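Side-chain contacts in transcription regulator, Crp family (Thermus thermophilus, PDB 4EV0), which activates transcription of its target promoters in a cAMP-dependent manner, binding DNA as a homodimer: residues P5-L10 / D16-Y21; E141-V146 / H185-E190. One frame throughout, in Å; residues are numbered along the deposited sequence.

Contact 1 (P5-L10 / D16-Y21); sequences PLFHGL and DLALSY
Leu-17 O, just ahead of the Ala-18 and Leu-19 that meet the Phe-7 ring, is gripped twice by Ser-20. The hydroxyl donor OG of Ser-20 lies 2.7 Å from Leu-17 O, with a C=O...donor angle of 144°, and Ser-20 N lies 3.3 Å from the same Leu-17 O. Across the contact, by contrast, no hydrogen bond is found; all the touching is apolar. Phe-7 CE1 stands 3.7 Å from Ala-18 CB, while Phe-7 CZ is 3.6 Å from Leu-19 CD2, which also meets CE2. Both partners approach the ring obliquely, and the Phe-7 and Leu-19 side chains cross at about a right angle. Phe-7 CG is anti to its carbonyl carbon (chi1 -64°), which sends the ring across to helix 12-19. The chain leaves Phe-7 through a type II turn to Leu-10. Phe-7 also touches Leu-45 of strand 42-46, while Leu-6 O and His-8 O are hydrogen-bonded by Asn-118 ND2 of helix 114-135. The contact thus packs the N-terminal loop against helix 12-19 in the cyclic-nucleotide-binding part, away from the cAMP pocket. With no polar bond joining the two segments, dispersion and exclusion of water probably hold them together.

Contact 2 (E141-V146 / H185-E190); sequences EARNRV and HALAEE
In the winged helix-turn-helix domain, Arg-143 of helix 139-154 reaches Glu-190, which immediately follows helix 177-189, probably the recognition helix of the motif, as in other CRP-family regulators. The two side chains approach from opposite directions and join in a side-on, two-point salt bridge. Arg-143 NH2 donates to Glu-190 OE2 at 2.9 Å with an N-H...acceptor angle of 147°, and OE2 lies near the guanidinium plane. The second strut, Arg-143 NE to Glu-190 OE1, is longer at 3.2 Å and more bent at 136°, with OE1 tilted from that plane. Each oxygen uses its syn lone pair. A 33° angle between guanidinium and carboxylate planes shows that the fork is twisted rather than flat. An arginine chain extended from CG to NE, with CG anti to the backbone N, carries the guanidinium from helix 139-154 to the carboxylate just past helix 177-189. Leu-187 CD2 also approaches Arg-143 NE, obliquely, at 4.2 Å. Arg-143 NH2 also hydrogen-bonds to Ala-216 O at the chain end, and Ile-211 of helix 205-212 touches Arg-143, Leu-187 and Glu-190. Two bonds to separate oxygens restrict rotation of both flat groups, and the opposite charges probably favour the ionised form of each.

Contacts 1 and 2 flank the centre of the chain, with their own centres 50 Å apart and nearest atoms about 31 Å apart, so neither touches the other. They follow in series along the sequence: the segments of contact 1 both precede those of contact 2, and no helix or sheet is common to both. Contact 1 belongs to the N-terminal cyclic-nucleotide-binding part, from which helix 114-135 runs toward helix 139-154; contact 2 joins helices 139-154 and 177-189 of the DNA-binding part. Glu-141, Asn-144 and Arg-145 also pack on the second subunit. This separation matches a two-part regulator in which cAMP binding and DNA binding occupy distinct domains.

Contact 1 (P5-L10 / D16-Y21)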
loop_
_atom_site.group_PDB
_atom_site.type_symbol
_atom_site.label_atom_id
_atom_site.label_comp_id
_atom_site.label_asym_id
_atom_site.label_seq_id
_atom_site.Cartn_x
_atom_site.Cartn_y
_atom_site.Cartn_z
ATOM N N PRO B 5 -3.500 11.824 -18.376
ATOM C CA PRO B 5 -4.344 12.156 -17.215
ATOM C C PRO B 5 -3.937 13.492 -16.586
ATOM O O PRO B 5 -4.767 14.171 -15.979
ATOM C CB PRO B 5 -4.105 10.983 -16.248
ATOM C CG PRO B 5 -2.825 10.352 -16.696
ATOM C CD PRO B 5 -2.736 10.576 -18.181
ATOM N N LEU B 6 -2.670 13.863 -16.767
ATOM C CA LEU B 6 -2.140 15.156 -16.327
ATOM C C LEU B 6 -2.931 16.315 -16.903
ATOM O O LEU B 6 -2.952 17.405 -16.339
ATOM C CB LEU B 6 -0.680 15.293 -16.762
ATOM C CG LEU B 6 0.015 16.579 -16.318
ATOM C CD1 LEU B 6 0.045 16.675 -14.793
ATOM C CD2 LEU B 6 1.426 16.724 -16.937
ATOM N N PHE B 7 -3.589 16.056 -18.027
ATOM C CA PHE B 7 -4.297 17.067 -18.800
ATOM C C PHE B 7 -5.813 16.907 -18.766
ATOM O O PHE B 7 -6.533 17.571 -19.519
ATOM C CB PHE B 7 -3.821 17.007 -20.247
ATOM C CG PHE B 7 -2.371 17.344 -20.414
ATOM C CD1 PHE B 7 -1.787 18.337 -19.646
ATOM C CD2 PHE B 7 -1.581 16.655 -21.338
ATOM C CE1 PHE B 7 -0.443 18.650 -19.802
ATOM C CE2 PHE B 7 -0.234 16.964 -21.505
ATOM C CZ PHE B 7 0.341 17.961 -20.743
ATOM N N HIS B 8 -6.290 16.019 -17.902
ATOM C CA HIS B 8 -7.726 15.803 -17.742
ATOM C C HIS B 8 -8.470 17.087 -17.344
ATOM O O HIS B 8 -8.059 17.794 -16.429
ATOM C CB HIS B 8 -7.974 14.682 -16.722
ATOM C CG HIS B 8 -9.397 14.222 -16.665
ATOM N ND1 HIS B 8 -10.367 14.885 -15.939
ATOM C CD2 HIS B 8 -10.018 13.171 -17.252
ATOM C CE1 HIS B 8 -11.523 14.262 -16.083
ATOM N NE2 HIS B 8 -11.338 13.217 -16.872
ATOM N N GLY B 9 -9.545 17.398 -18.059
ATOM C CA GLY B 9 -10.352 18.568 -17.752
ATOM C C GLY B 9 -10.034 19.805 -18.567
ATOM O O GLY B 9 -10.828 20.760 -18.590
ATOM N N LEU B 10 -8.882 19.801 -19.235
ATOM C CA LEU B 10 -8.457 20.974 -19.989
ATOM C C LEU B 10 -9.001 20.983 -21.417
ATOM O O LEU B 10 -9.019 19.958 -22.099
ATOM C CB LEU B 10 -6.933 21.049 -20.041
ATOM C CG LEU B 10 -6.100 21.041 -18.763
ATOM C CD1 LEU B 10 -4.622 20.981 -19.194
ATOM C CD2 LEU B 10 -6.395 22.264 -17.893
ATOM N N ASP B 16 -2.508 22.516 -25.354
ATOM C CA ASP B 16 -1.444 23.099 -26.156
ATOM C C ASP B 16 -0.630 24.080 -25.313
ATOM O O ASP B 16 0.602 24.082 -25.340
ATOM C CB ASP B 16 -2.042 23.810 -27.373
ATOM C CG ASP B 16 -2.890 22.885 -28.233
ATOM O OD1 ASP B 16 -2.679 21.651 -28.170
ATOM O OD2 ASP B 16 -3.764 23.389 -28.971
ATOM N N LEU B 17 -1.341 24.893 -24.547
ATOM C CA LEU B 17 -0.723 25.848 -23.642
ATOM C C LEU B 17 0.211 25.146 -22.658
ATOM O O LEU B 17 1.361 25.544 -22.486
ATOM C CB LEU B 17 -1.831 26.609 -22.898
ATOM C CG LEU B 17 -1.585 27.854 -22.042
ATOM C CD1 LEU B 17 -2.920 28.558 -21.807
ATOM C CD2 LEU B 17 -0.953 27.510 -20.704
ATOM N N ALA B 18 -0.294 24.099 -22.016
ATOM C CA ALA B 18 0.490 23.354 -21.033
ATOM C C ALA B 18 1.750 22.710 -21.641
ATOM O O ALA B 18 2.844 22.816 -21.082
ATOM C CB ALA B 18 -0.386 22.312 -20.331
ATOM N N LEU B 19 1.601 22.078 -22.802
ATOM C CA LEU B 19 2.714 21.399 -23.459
ATOM C C LEU B 19 3.891 22.317 -23.802
ATOM O O LEU B 19 5.015 21.841 -23.991
ATOM C CB LEU B 19 2.222 20.693 -24.723
ATOM C CG LEU B 19 1.437 19.420 -24.414
ATOM C CD1 LEU B 19 0.842 18.821 -25.675
ATOM C CD2 LEU B 19 2.349 18.425 -23.715
ATOM N N SER B 20 3.634 23.627 -23.869
ATOM C CA SER B 20 4.647 24.593 -24.308
ATOM C C SER B 20 5.698 24.869 -23.235
ATOM O O SER B 20 6.740 25.475 -23.519
ATOM C CB SER B 20 4.000 25.903 -24.783
ATOM O OG SER B 20 3.499 26.681 -23.703
ATOM N N TYR B 21 5.418 24.428 -22.006
ATOM C CA TYR B 21 6.364 24.576 -20.898
ATOM C C TYR B 21 7.401 23.427 -20.841
ATOM O O TYR B 21 8.378 23.479 -20.086
ATOM C CB TYR B 21 5.600 24.687 -19.576
ATOM C CG TYR B 21 4.850 25.991 -19.380
ATOM C CD1 TYR B 21 3.638 26.232 -20.023
ATOM C CD2 TYR B 21 5.333 26.968 -18.517
ATOM C CE1 TYR B 21 2.944 27.424 -19.833
ATOM C CE2 TYR B 21 4.645 28.161 -18.319
ATOM C CZ TYR B 21 3.455 28.382 -18.981
ATOM O OH TYR B 21 2.775 29.568 -18.787
#

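Contact 2 (E141-V146 / H185-E190)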
loop_
_atom_site.group_PDB
_atom_site.type_symbol
_atom_site.label_atom_id
_atom_site.label_comp_id
_atom_site.label_asym_id
_atom_site.label_seq_id
_atom_site.Cartn_x
_atom_site.Cartn_y
_atom_site.Cartn_z
ATOM N N GLU B 141 -2.022 -19.659 -0.961
ATOM C CA GLU B 141 -1.592 -19.439 0.413
ATOM C C GLU B 141 -2.787 -19.118 1.334
ATOM O O GLU B 141 -2.822 -19.540 2.505
ATOM C CB GLU B 141 -0.578 -18.312 0.474
ATOM C CG GLU B 141 0.719 -18.596 -0.234
ATOM C CD GLU B 141 1.501 -17.324 -0.529
ATOM O OE1 GLU B 141 2.596 -17.162 0.051
ATOM O OE2 GLU B 141 1.009 -16.491 -1.326
ATOM N N ALA B 142 -3.760 -18.387 0.798
ATOM C CA ALA B 142 -5.006 -18.165 1.512
ATOM C C ALA B 142 -5.626 -19.518 1.909
ATOM O O ALA B 142 -6.071 -19.693 3.032
ATOM C CB ALA B 142 -5.975 -17.315 0.665
ATOM N N ARG B 143 -5.595 -20.478 0.992
ATOM C CA ARG B 143 -6.155 -21.806 1.222
ATOM C C ARG B 143 -5.487 -22.520 2.408
ATOM O O ARG B 143 -6.166 -22.975 3.325
ATOM C CB ARG B 143 -6.033 -22.629 -0.062
ATOM C CG ARG B 143 -6.647 -23.993 0.008
ATOM C CD ARG B 143 -6.937 -24.517 -1.400
ATOM N NE ARG B 143 -7.290 -25.933 -1.373
ATOM C CZ ARG B 143 -6.395 -26.913 -1.431
ATOM N NH1 ARG B 143 -5.099 -26.618 -1.537
ATOM N NH2 ARG B 143 -6.793 -28.184 -1.391
ATOM N N ASN B 144 -4.155 -22.589 2.389
ATOM C CA ASN B 144 -3.371 -23.091 3.519
ATOM C C ASN B 144 -3.743 -22.422 4.851
ATOM O O ASN B 144 -3.949 -23.087 5.864
ATOM C CB ASN B 144 -1.872 -22.836 3.293
ATOM C CG ASN B 144 -1.335 -23.470 2.009
ATOM O OD1 ASN B 144 -0.620 -22.821 1.243
ATOM N ND2 ASN B 144 -1.654 -24.738 1.788
ATOM N N ARG B 145 -3.790 -21.094 4.843
ATOM C CA ARG B 145 -4.019 -20.320 6.051
ATOM C C ARG B 145 -5.420 -20.529 6.628
ATOM O O ARG B 145 -5.593 -20.597 7.845
ATOM C CB ARG B 145 -3.757 -18.833 5.776
ATOM C CG ARG B 145 -2.284 -18.544 5.536
ATOM C CD ARG B 145 -1.951 -17.077 5.415
ATOM N NE ARG B 145 -0.537 -16.938 5.081
ATOM C CZ ARG B 145 0.113 -15.779 5.019
ATOM N NH1 ARG B 145 -0.525 -14.635 5.281
ATOM N NH2 ARG B 145 1.407 -15.764 4.695
ATOM N N VAL B 146 -6.410 -20.646 5.749
ATOM C CA VAL B 146 -7.772 -20.901 6.179
ATOM C C VAL B 146 -7.913 -22.334 6.709
ATOM O O VAL B 146 -8.548 -22.548 7.735
ATOM C CB VAL B 146 -8.772 -20.578 5.053
ATOM C CG1 VAL B 146 -10.178 -20.999 5.433
ATOM C CG2 VAL B 146 -8.716 -19.073 4.734
ATOM N N HIS B 185 -15.742 -22.365 0.019
ATOM C CA HIS B 185 -16.500 -22.943 -1.081
ATOM C C HIS B 185 -15.661 -23.943 -1.885
ATOM O O HIS B 185 -16.157 -25.002 -2.268
ATOM C CB HIS B 185 -17.164 -21.860 -1.934
ATOM C CG HIS B 185 -18.354 -21.238 -1.263
ATOM N ND1 HIS B 185 -19.523 -21.937 -1.027
ATOM C CD2 HIS B 185 -18.546 -20.002 -0.743
ATOM C CE1 HIS B 185 -20.387 -21.151 -0.410
ATOM N NE2 HIS B 185 -19.820 -19.971 -0.225
ATOM N N ALA B 186 -14.383 -23.628 -2.087
ATOM C CA ALA B 186 -13.451 -24.580 -2.696
ATOM C C ALA B 186 -13.230 -25.828 -1.818
ATOM O O ALA B 186 -13.189 -26.949 -2.330
ATOM C CB ALA B 186 -12.131 -23.912 -3.028
ATOM N N LEU B 187 -13.105 -25.633 -0.504
ATOM C CA LEU B 187 -12.954 -26.760 0.426
ATOM C C LEU B 187 -14.188 -27.654 0.467
ATOM O O LEU B 187 -14.070 -28.862 0.659
ATOM C CB LEU B 187 -12.612 -26.276 1.836
ATOM C CG LEU B 187 -11.194 -25.732 2.025
ATOM C CD1 LEU B 187 -10.946 -25.237 3.449
ATOM C CD2 LEU B 187 -10.154 -26.793 1.629
ATOM N N ALA B 188 -15.369 -27.065 0.285
ATOM C CA ALA B 188 -16.602 -27.849 0.229
ATOM C C ALA B 188 -16.713 -28.639 -1.079
ATOM O O ALA B 188 -17.133 -29.801 -1.072
ATOM C CB ALA B 188 -17.829 -26.963 0.432
ATOM N N GLU B 189 -16.331 -28.004 -2.187
ATOM C CA GLU B 189 -16.262 -28.658 -3.500
ATOM C C GLU B 189 -15.299 -29.858 -3.505
ATOM O O GLU B 189 -15.495 -30.829 -4.239
ATOM C CB GLU B 189 -15.863 -27.635 -4.576
ATOM C CG GLU B 189 -15.580 -28.218 -5.962
ATOM C CD GLU B 189 -15.462 -27.140 -7.038
ATOM O OE1 GLU B 189 -16.174 -26.116 -6.925
ATOM O OE2 GLU B 189 -14.658 -27.315 -7.987
ATOM N N GLU B 190 -14.266 -29.783 -2.671
ATOM C CA GLU B 190 -13.311 -30.876 -2.512
ATOM C C GLU B 190 -13.774 -31.903 -1.488
ATOM O O GLU B 190 -13.058 -32.847 -1.187
ATOM C CB GLU B 190 -11.958 -30.331 -2.068
ATOM C CG GLU B 190 -11.341 -29.326 -3.016
ATOM C CD GLU B 190 -10.042 -28.769 -2.473
ATOM O OE1 GLU B 190 -9.816 -27.544 -2.613
ATOM O OE2 GLU B 190 -9.249 -29.560 -1.905
#